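Side-chain contacts in manganese lipoxygenase (Gaeumannomyces graminis, PDB 5FX8), which oxygenates linoleic and alpha-linolenic acids to 11S- and 13R-hydroperoxides, using a catalytic manganese ion: residues 136-141 against 153-158; 487-492 against 603-608. All coordinates share one frame; numbering follows the deposited sequence.

Contact 1. Residues 136-141 against 153-158; sequences LLYNGH and GMLSNC. Unlike the reference sequence in segment 153-158: Cys158 (reference Tyr). With NAG (2-acetamido-2-deoxy-beta-D-glucopyranose), chain D.
Leu155 meets Tyr138 through a single methyl group: CD1 lies 3.9 Å from Tyr138 CD2 and 4.1 Å from Tyr138 CB, reaching the ring obliquely near its root. Both side chains have CG anti to their own carbonyl carbon (chi1 -64° in Tyr138, -71° in Leu155), which sends each across the gap between two turns of the same long loop. Tyrosine suits the buried side: its hydrocarbon ring meets leucine here and Val533 of helix 526-539 elsewhere, while its hydroxyl is hydrogen-bonded to the backbone N of Leu493. Toward the surface the contact thins out. Exposed Asn139 only brings OD1 to 4.4 Å from Leu155 CD1. Past Leu155, Ser156 and Asn157 face the glycan instead. Asn157 ND2 is covalently bonded to C1 of the N-linked NAG and hydrogen-bonded to Pro601 O; Ser156 OG and NAG O6, 2.9 Å apart, share a hydrogen bond. The chemistry is thus divided: a small van der Waals contact, burying 98 Å² in all, joins the two turns, whereas the side-chain hydrogen bonds of Tyr138, Ser156 and Asn157 run to other parts of the chain or to the sugar.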
loop_
_atom_site.group_PDB
_atom_site.type_symbol
_atom_site.label_atom_id
_atom_site.label_comp_id
_atom_site.label_asym_id
_atom_site.label_seq_id
_atom_site.Cartn_x
_atom_site.Cartn_y
_atom_site.Cartn_z
ATOM N N LEU A 136 8.424 -14.906 -17.052
ATOM C CA LEU A 136 9.376 -13.878 -17.448
ATOM C C LEU A 136 8.955 -12.513 -16.952
ATOM O O LEU A 136 9.794 -11.638 -16.764
ATOM C CB LEU A 136 9.514 -13.844 -18.966
ATOM C CG LEU A 136 9.885 -15.149 -19.644
ATOM C CD1 LEU A 136 9.540 -15.040 -21.093
ATOM C CD2 LEU A 136 11.349 -15.391 -19.467
ATOM N N LEU A 137 7.670 -12.319 -16.735
ATOM C CA LEU A 137 7.181 -11.089 -16.157
ATOM C C LEU A 137 7.752 -10.817 -14.766
ATOM O O LEU A 137 7.843 -9.656 -14.362
ATOM C CB LEU A 137 5.678 -11.201 -16.130
ATOM C CG LEU A 137 4.772 -10.012 -16.061
ATOM C CD1 LEU A 137 5.108 -9.068 -17.145
ATOM C CD2 LEU A 137 3.396 -10.590 -16.241
ATOM N N TYR A 138 8.173 -11.848 -14.039
ATOM C CA TYR A 138 8.495 -11.723 -12.622
ATOM C C TYR A 138 9.917 -12.127 -12.269
ATOM O O TYR A 138 10.518 -11.534 -11.377
ATOM C CB TYR A 138 7.514 -12.571 -11.802
ATOM C CG TYR A 138 6.075 -12.130 -11.877
ATOM C CD1 TYR A 138 5.670 -10.955 -11.287
ATOM C CD2 TYR A 138 5.134 -12.891 -12.523
ATOM C CE1 TYR A 138 4.390 -10.550 -11.341
ATOM C CE2 TYR A 138 3.842 -12.493 -12.584
ATOM C CZ TYR A 138 3.476 -11.320 -11.987
ATOM O OH TYR A 138 2.187 -10.892 -12.025
ATOM N N ASN A 139 10.473 -13.133 -12.918
ATOM C CA ASN A 139 11.763 -13.654 -12.492
ATOM C C ASN A 139 12.841 -12.613 -12.684
ATOM O O ASN A 139 13.136 -12.223 -13.812
ATOM C CB ASN A 139 12.102 -14.909 -13.271
ATOM C CG ASN A 139 11.178 -16.038 -12.934
ATOM O OD1 ASN A 139 10.495 -15.999 -11.909
ATOM N ND2 ASN A 139 11.133 -17.048 -13.789
ATOM N N GLY A 140 13.439 -12.173 -11.587
ATOM C CA GLY A 140 14.556 -11.263 -11.658
ATOM C C GLY A 140 14.180 -9.812 -11.765
ATOM O O GLY A 140 15.070 -8.965 -11.855
ATOM N N HIS A 141 12.900 -9.490 -11.755
ATOM C CA HIS A 141 12.457 -8.134 -11.975
ATOM C C HIS A 141 11.754 -7.616 -10.739
ATOM O O HIS A 141 11.467 -8.359 -9.796
ATOM C CB HIS A 141 11.530 -8.042 -13.187
ATOM C CG HIS A 141 12.195 -8.381 -14.482
ATOM N ND1 HIS A 141 13.115 -7.554 -15.084
ATOM C CD2 HIS A 141 12.074 -9.458 -15.289
ATOM C CE1 HIS A 141 13.534 -8.109 -16.204
ATOM N NE2 HIS A 141 12.916 -9.263 -16.353
ATOM N N GLY A 153 5.554 -19.690 -4.638
ATOM C CA GLY A 153 4.677 -20.761 -5.010
ATOM C C GLY A 153 3.528 -20.339 -5.875
ATOM O O GLY A 153 2.816 -21.200 -6.389
ATOM N N MET A 154 3.318 -19.043 -6.053
ATOM C CA MET A 154 2.196 -18.602 -6.861
ATOM C C MET A 154 2.422 -18.917 -8.338
ATOM O O MET A 154 1.456 -19.158 -9.070
ATOM C CB MET A 154 1.961 -17.104 -6.618
ATOM C CG MET A 154 0.671 -16.531 -7.191
ATOM S SD MET A 154 -0.803 -17.210 -6.409
ATOM C CE MET A 154 -0.652 -16.513 -4.797
ATOM N N LEU A 155 3.677 -18.969 -8.788
ATOM C CA LEU A 155 3.941 -19.331 -10.176
ATOM C C LEU A 155 4.156 -20.829 -10.360
ATOM O O LEU A 155 3.609 -21.423 -11.296
ATOM C CB LEU A 155 5.148 -18.564 -10.696
ATOM C CG LEU A 155 4.902 -17.079 -10.925
ATOM C CD1 LEU A 155 6.205 -16.398 -11.177
ATOM C CD2 LEU A 155 3.981 -16.909 -12.110
ATOM N N SER A 156 4.921 -21.453 -9.464
ATOM C CA SER A 156 5.214 -22.877 -9.576
ATOM C C SER A 156 3.958 -23.720 -9.534
ATOM O O SER A 156 3.884 -24.763 -10.191
ATOM C CB SER A 156 6.125 -23.308 -8.447
ATOM O OG SER A 156 7.086 -22.327 -8.227
ATOM N N ASN A 157 2.985 -23.325 -8.722
ATOM C CA ASN A 157 1.857 -24.182 -8.398
ATOM C C ASN A 157 0.558 -23.574 -8.886
ATOM O O ASN A 157 -0.499 -23.822 -8.314
ATOM C CB ASN A 157 1.802 -24.449 -6.899
ATOM C CG ASN A 157 3.130 -24.894 -6.347
ATOM O OD1 ASN A 157 3.954 -25.418 -7.079
ATOM N ND2 ASN A 157 3.347 -24.685 -5.046
ATOM N N CYS A 158 0.627 -22.792 -9.965
ATOM C CA CYS A 158 -0.486 -21.914 -10.289
ATOM C C CYS A 158 -1.705 -22.699 -10.738
ATOM O O CYS A 158 -2.832 -22.230 -10.576
ATOM C CB CYS A 158 -0.063 -20.871 -11.333
ATOM S SG CYS A 158 0.057 -21.341 -13.081
HETATM C C1 NAG D . 4.542 -25.078 -4.342
HETATM C C2 NAG D . 4.664 -26.613 -4.227
HETATM C C3 NAG D . 5.927 -27.008 -3.467
HETATM C C4 NAG D . 7.145 -26.275 -4.007
HETATM C C5 NAG D . 6.860 -24.786 -4.039
HETATM C C6 NAG D . 8.011 -23.971 -4.567
HETATM C C7 NAG D . 2.597 -27.939 -4.212
HETATM C C8 NAG D . 1.469 -28.450 -3.375
HETATM N N2 NAG D . 3.496 -27.183 -3.580
HETATM O O3 NAG D . 6.119 -28.413 -3.595
HETATM O O4 NAG D . 8.278 -26.524 -3.183
HETATM O O5 NAG D . 5.734 -24.543 -4.891
HETATM O O6 NAG D . 7.990 -23.922 -5.981
HETATM O O7 NAG D . 2.684 -28.187 -5.402
#

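Contact 2. Residues 487-492 against 603-608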
loop_
_atom_site.group_PDB
_atom_site.type_symbol
_atom_site.label_atom_id
_atom_site.label_comp_id
_atom_site.label_asym_id
_atom_site.label_seq_id
_atom_site.Cartn_x
_atom_site.Cartn_y
_atom_site.Cartn_z
ATOM N N VAL A 487 -0.128 -6.915 -6.235
ATOM C CA VAL A 487 1.082 -7.277 -6.956
ATOM C C VAL A 487 1.674 -8.596 -6.453
ATOM O O VAL A 487 2.240 -9.351 -7.244
ATOM C CB VAL A 487 2.113 -6.125 -6.909
ATOM C CG1 VAL A 487 2.796 -6.040 -5.579
ATOM C CG2 VAL A 487 3.150 -6.273 -8.005
ATOM N N LYS A 488 1.555 -8.914 -5.160
ATOM C CA LYS A 488 2.151 -10.152 -4.635
ATOM C C LYS A 488 1.239 -11.382 -4.714
ATOM O O LYS A 488 1.742 -12.491 -4.872
ATOM C CB LYS A 488 2.594 -9.953 -3.183
ATOM C CG LYS A 488 3.733 -8.997 -3.035
ATOM C CD LYS A 488 4.165 -8.855 -1.597
ATOM C CE LYS A 488 3.150 -8.071 -0.788
ATOM N NZ LYS A 488 3.474 -7.764 0.659
ATOM N N PHE A 489 -0.078 -11.232 -4.629
ATOM C CA PHE A 489 -0.992 -12.366 -4.560
ATOM C C PHE A 489 -2.202 -12.240 -5.491
ATOM O O PHE A 489 -2.393 -13.084 -6.353
ATOM C CB PHE A 489 -1.467 -12.563 -3.116
ATOM C CG PHE A 489 -0.372 -12.396 -2.073
ATOM C CD1 PHE A 489 0.573 -13.393 -1.859
ATOM C CD2 PHE A 489 -0.297 -11.241 -1.295
ATOM C CE1 PHE A 489 1.565 -13.238 -0.913
ATOM C CE2 PHE A 489 0.685 -11.085 -0.361
ATOM C CZ PHE A 489 1.620 -12.094 -0.166
ATOM N N SER A 490 -3.016 -11.192 -5.337
ATOM C CA SER A 490 -4.340 -11.089 -5.956
ATOM C C SER A 490 -4.287 -10.800 -7.444
ATOM O O SER A 490 -5.265 -11.058 -8.152
ATOM C CB SER A 490 -5.137 -9.957 -5.343
ATOM O OG SER A 490 -5.375 -10.177 -4.000
ATOM N N GLY A 491 -3.231 -10.139 -7.906
ATOM C CA GLY A 491 -3.124 -9.791 -9.292
ATOM C C GLY A 491 -1.864 -10.305 -9.942
ATOM O O GLY A 491 -1.237 -9.603 -10.719
ATOM N N VAL A 492 -1.490 -11.531 -9.637
ATOM C CA VAL A 492 -0.324 -12.161 -10.223
ATOM C C VAL A 492 -0.773 -12.899 -11.468
ATOM O O VAL A 492 -1.731 -13.672 -11.417
ATOM C CB VAL A 492 0.343 -13.094 -9.205
ATOM C CG1 VAL A 492 1.507 -13.865 -9.810
ATOM C CG2 VAL A 492 0.807 -12.277 -8.071
ATOM N N VAL A 603 3.200 -19.163 -0.272
ATOM C CA VAL A 603 3.541 -18.461 0.953
ATOM C C VAL A 603 2.859 -17.108 0.947
ATOM O O VAL A 603 3.074 -16.303 0.042
ATOM C CB VAL A 603 5.054 -18.294 1.091
ATOM C CG1 VAL A 603 5.337 -17.509 2.295
ATOM C CG2 VAL A 603 5.714 -19.631 1.171
ATOM N N TRP A 604 2.057 -16.849 1.969
ATOM C CA TRP A 604 1.241 -15.654 2.069
ATOM C C TRP A 604 1.736 -14.839 3.257
ATOM O O TRP A 604 1.927 -15.388 4.348
ATOM C CB TRP A 604 -0.227 -16.049 2.215
ATOM C CG TRP A 604 -1.171 -14.917 2.306
ATOM C CD1 TRP A 604 -1.582 -14.116 1.286
ATOM C CD2 TRP A 604 -1.834 -14.453 3.477
ATOM N NE1 TRP A 604 -2.449 -13.178 1.752
ATOM C CE2 TRP A 604 -2.620 -13.358 3.097
ATOM C CE3 TRP A 604 -1.831 -14.848 4.813
ATOM C CZ2 TRP A 604 -3.404 -12.652 4.008
ATOM C CZ3 TRP A 604 -2.607 -14.147 5.724
ATOM C CH2 TRP A 604 -3.386 -13.068 5.317
ATOM N N THR A 605 1.993 -13.541 3.030
ATOM C CA THR A 605 2.649 -12.702 4.021
ATOM C C THR A 605 2.040 -11.319 4.098
ATOM O O THR A 605 2.721 -10.369 4.476
ATOM C CB THR A 605 4.128 -12.528 3.713
ATOM O OG1 THR A 605 4.264 -11.894 2.443
ATOM C CG2 THR A 605 4.846 -13.847 3.698
ATOM N N ALA A 606 0.774 -11.180 3.721
ATOM C CA ALA A 606 0.182 -9.873 3.500
ATOM C C ALA A 606 -0.042 -9.117 4.783
ATOM O O ALA A 606 -0.331 -7.917 4.744
ATOM C CB ALA A 606 -1.150 -10.010 2.806
ATOM N N LEU A 607 0.030 -9.800 5.914
ATOM C CA LEU A 607 -0.241 -9.184 7.187
ATOM C C LEU A 607 1.013 -9.004 8.003
ATOM O O LEU A 607 0.918 -8.745 9.201
ATOM C CB LEU A 607 -1.259 -10.017 7.946
ATOM C CG LEU A 607 -2.690 -9.686 7.611
ATOM C CD1 LEU A 607 -3.520 -10.692 8.284
ATOM C CD2 LEU A 607 -2.977 -8.288 8.114
ATOM N N ASN A 608 2.182 -9.158 7.386
ATOM C CA ASN A 608 3.476 -8.910 8.006
ATOM C C ASN A 608 3.540 -7.472 8.491
ATOM O O ASN A 608 3.546 -6.550 7.669
ATOM C CB ASN A 608 4.609 -9.189 7.017
ATOM C CG ASN A 608 5.994 -9.162 7.669
ATOM O OD1 ASN A 608 6.198 -8.558 8.715
ATOM N ND2 ASN A 608 6.938 -9.839 7.051
#
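An edge-to-face aromatic pair, Phe489 with Trp604, joins the end of helix 485-490 to the loop that follows helix 566-587, deep inside the mainly helical lipoxygenase fold. The edge of the indole points at the phenyl face: the five-membered ring of Trp604 has its centroid 4.7 Å from that of Phe489, with the planes at 54°, so the pair is tilted well short of perpendicular. Trp604 CD1 makes the contact, sitting 3.7 Å above the middle of the phenyl ring. With its CG anti to the backbone N (chi1 -179°), the broad indole can give this edge atom to the phenyl face and still reach Phe397 and Asp400 of helix 396-420. On the opposite face of Phe489 lies the CB of its neighbour Lys488, 3.5 Å above the ring centre, so the phenyl is sandwiched; the lysine's amino end runs on to a salt bridge with Glu148.

The rim of the phenyl ring follows the backbone of 603-606. Val603 O lies near the ring plane, 3.5 Å from Phe489 CE1, where aromatic C-H groups carry slight positive charge. A flat, apolar phenylalanine suits such a slot: its faces meet carbon, and part of its rim meets the oxygens Val603 O and Thr605 OG1. The small Ala606 lets the chain come close, its CB 3.8 Å from Phe489 CE2. The type I turn from Thr605 to Asn608, of which Ala606 is part, delivers Leu607 to Trp472 and Val480 of helix 460-481, the helix that carries the manganese ligand His478. Between Val603 and Ala606 stands Thr605, a residue that can put a small oxygen at the phenyl rim: its OG1 lies in the phenyl plane, 3.7 Å from Phe489 CZ.

Contacts 1 and 2, with centres 13 Å apart, adjoin along segment 487-492. Tyr138 OH comes within 3.3 Å of Val492 CA, and on the other side of contact 1 Met154 CG packs 3.8 Å from Val492 CG1, so both halves of contact 1 lean on the chain leaving helix 485-490. The loop between 136-141 and 153-158 also serves contact 2, supplying Glu148, Ser151 and Lys152 as partners. The two differ in setting: contact 1 grades into a surface glycan, away from the active site, whereas contact 2 is buried, its Ala606 side chain about 10 Å from those of His478 and Asn482 and about 13 Å from the manganese.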